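Local atomic coordinates of DegV family protein (Streptococcus agalactiae, PDB entry 3LUP), a protein that belongs to the DegV family, binds a long-chain fatty acid such as elaidic acid, and may take part in lipid transport or fatty acid metabolism. Residues V202-V207 with K222-D227. Sequence-based numbering, arbitrary orientation.
Sequences VVYEKV and KEMTAD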
# COMPACT_ATOMS: atom_id res chain seq x y z
N VAL A 202 4.85 1.63 -12.90
CA VAL A 202 5.15 1.84 -14.32
C VAL A 202 3.83 2.14 -15.03
O VAL A 202 2.75 1.96 -14.46
CB VAL A 202 5.88 0.61 -15.00
CG1 VAL A 202 7.09 0.20 -14.21
CG2 VAL A 202 4.96 -0.58 -15.19
N VAL A 203 3.92 2.62 -16.27
CA VAL A 203 2.72 2.88 -17.05
C VAL A 203 2.23 1.56 -17.63
O VAL A 203 2.94 0.88 -18.36
CB VAL A 203 2.96 3.91 -18.19
CG1 VAL A 203 1.65 4.24 -18.89
CG2 VAL A 203 3.60 5.18 -17.63
N TYR A 204 1.01 1.20 -17.27
CA TYR A 204 0.38 0.04 -17.88
C TYR A 204 -0.08 0.38 -19.30
O TYR A 204 0.31 -0.29 -20.24
CB TYR A 204 -0.78 -0.44 -17.01
CG TYR A 204 -1.46 -1.68 -17.52
CD1 TYR A 204 -0.83 -2.93 -17.43
CD2 TYR A 204 -2.73 -1.61 -18.08
CE1 TYR A 204 -1.46 -4.08 -17.90
CE2 TYR A 204 -3.37 -2.75 -18.55
CZ TYR A 204 -2.73 -3.98 -18.46
OH TYR A 204 -3.37 -5.10 -18.93
N GLU A 205 -0.87 1.45 -19.44
CA GLU A 205 -1.51 1.76 -20.71
C GLU A 205 -1.70 3.28 -20.90
O GLU A 205 -2.07 3.98 -19.96
CB GLU A 205 -2.86 1.03 -20.76
CG GLU A 205 -3.46 0.81 -22.14
CD GLU A 205 -4.71 -0.09 -22.11
OE1 GLU A 205 -4.68 -1.14 -21.42
OE2 GLU A 205 -5.72 0.26 -22.78
N LYS A 206 -1.41 3.78 -22.11
CA LYS A 206 -1.77 5.15 -22.49
C LYS A 206 -3.27 5.17 -22.79
O LYS A 206 -3.72 4.50 -23.73
CB LYS A 206 -0.98 5.64 -23.72
CG LYS A 206 0.47 6.08 -23.46
CD LYS A 206 1.19 6.55 -24.74
CE LYS A 206 1.33 8.07 -24.81
NZ LYS A 206 1.56 8.61 -26.19
N VAL A 207 -4.04 5.88 -21.99
CA VAL A 207 -5.46 6.06 -22.24
C VAL A 207 -5.69 7.55 -22.40
O VAL A 207 -5.15 8.35 -21.64
CB VAL A 207 -6.35 5.47 -21.11
CG1 VAL A 207 -7.82 5.70 -21.41
CG2 VAL A 207 -6.10 3.97 -20.96
N LYS A 222 -11.73 -7.01 -14.18
CA LYS A 222 -12.45 -8.19 -14.61
C LYS A 222 -11.46 -9.22 -15.13
O LYS A 222 -11.66 -10.44 -14.92
CB LYS A 222 -13.47 -7.83 -15.69
CG LYS A 222 -14.60 -8.84 -15.87
CD LYS A 222 -15.66 -8.32 -16.84
CE LYS A 222 -17.02 -9.06 -16.65
NZ LYS A 222 -18.10 -8.63 -17.62
N GLU A 223 -10.41 -8.74 -15.79
CA GLU A 223 -9.34 -9.59 -16.30
C GLU A 223 -8.54 -10.18 -15.17
O GLU A 223 -8.35 -11.40 -15.09
CB GLU A 223 -8.39 -8.81 -17.19
CG GLU A 223 -8.98 -8.43 -18.53
CD GLU A 223 -7.91 -7.95 -19.51
OE1 GLU A 223 -6.71 -7.92 -19.12
OE2 GLU A 223 -8.28 -7.61 -20.66
N MSE A 224 -8.08 -9.30 -14.29
CA MSE A 224 -7.21 -9.66 -13.19
C MSE A 224 -7.83 -10.66 -12.21
O MSE A 224 -7.13 -11.50 -11.65
CB MSE A 224 -6.73 -8.39 -12.47
CG MSE A 224 -5.98 -7.44 -13.39
SE MSE A 224 -4.20 -8.10 -13.97
CE MSE A 224 -4.39 -7.89 -15.91
N THR A 225 -9.15 -10.57 -12.01
CA THR A 225 -9.84 -11.37 -11.00
C THR A 225 -10.42 -12.66 -11.56
O THR A 225 -11.09 -13.41 -10.85
CB THR A 225 -10.95 -10.57 -10.29
OG1 THR A 225 -11.94 -10.16 -11.24
CG2 THR A 225 -10.37 -9.36 -9.59
N ALA A 226 -10.16 -12.92 -12.83
CA ALA A 226 -10.70 -14.10 -13.52
C ALA A 226 -10.20 -15.42 -12.95
O ALA A 226 -10.85 -16.44 -13.11
CB ALA A 226 -10.39 -14.03 -15.00
N ASP A 227 -9.04 -15.39 -12.29
CA ASP A 227 -8.39 -16.63 -11.85
C ASP A 227 -8.65 -17.07 -10.39
O ASP A 227 -8.07 -18.04 -9.93
CB ASP A 227 -6.88 -16.62 -12.18
CG ASP A 227 -6.13 -15.51 -11.48
OD1 ASP A 227 -6.77 -14.60 -10.91
OD2 ASP A 227 -4.88 -15.55 -11.51
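The Tyr204 ring meets Glu223 and Met224 only through its hydroxyl end. The methyl CE of Met224, modelled as selenomethionine, lies above the plane on one side, past the hydroxyl, 4.2 Å from Tyr204 OH. It stands about 3.5 Å out of the ring plane and does not cover the ring. Glu223 OE1 lies ahead of the same hydroxyl, 4.4 Å from Tyr204 OH. It is displaced to the same side, but by less. The Glu223 carboxylate is turned about 78° to the ring. The Glu205 carboxylate lies beside the CE2 edge, displaced toward the other side of the ring plane. His194 and Phe161 add edge-to-face ring contacts, and Ile220 touches the ring.

Tyr204 CG is anti to the backbone N (chi1 -177°), which carries the ring out from the strand toward the helix end. The Met224 chain bends at the CA-CB and CB-CG bonds, bringing SE toward the tyrosine, and the turn about CG-SE then points CE at the hydroxyl. Met224 CE also lies 4.0 Å from Glu223 OE1, so the two helix side chains come together beyond the hydroxyl.

Strand 201-205 is an edge of the mixed sheet. Helix 210-224 follows it in the chain, and its last turn reaches Tyr204. Tyr204 and Glu205 form a classic beta bulge opposite Val192. Glu205 makes a salt bridge with Arg216, which also ties this strand to the helix. None of the three touching residues is buried, and the Met224 side chain is about 12 Å from the bound elaidic acid: packing at the surface, away from the ligand.

The contact buries 54 Å² in total. It is therefore loose: a marginal approach of a methyl and a carboxylate to a hydroxyl, with no specific bond between them.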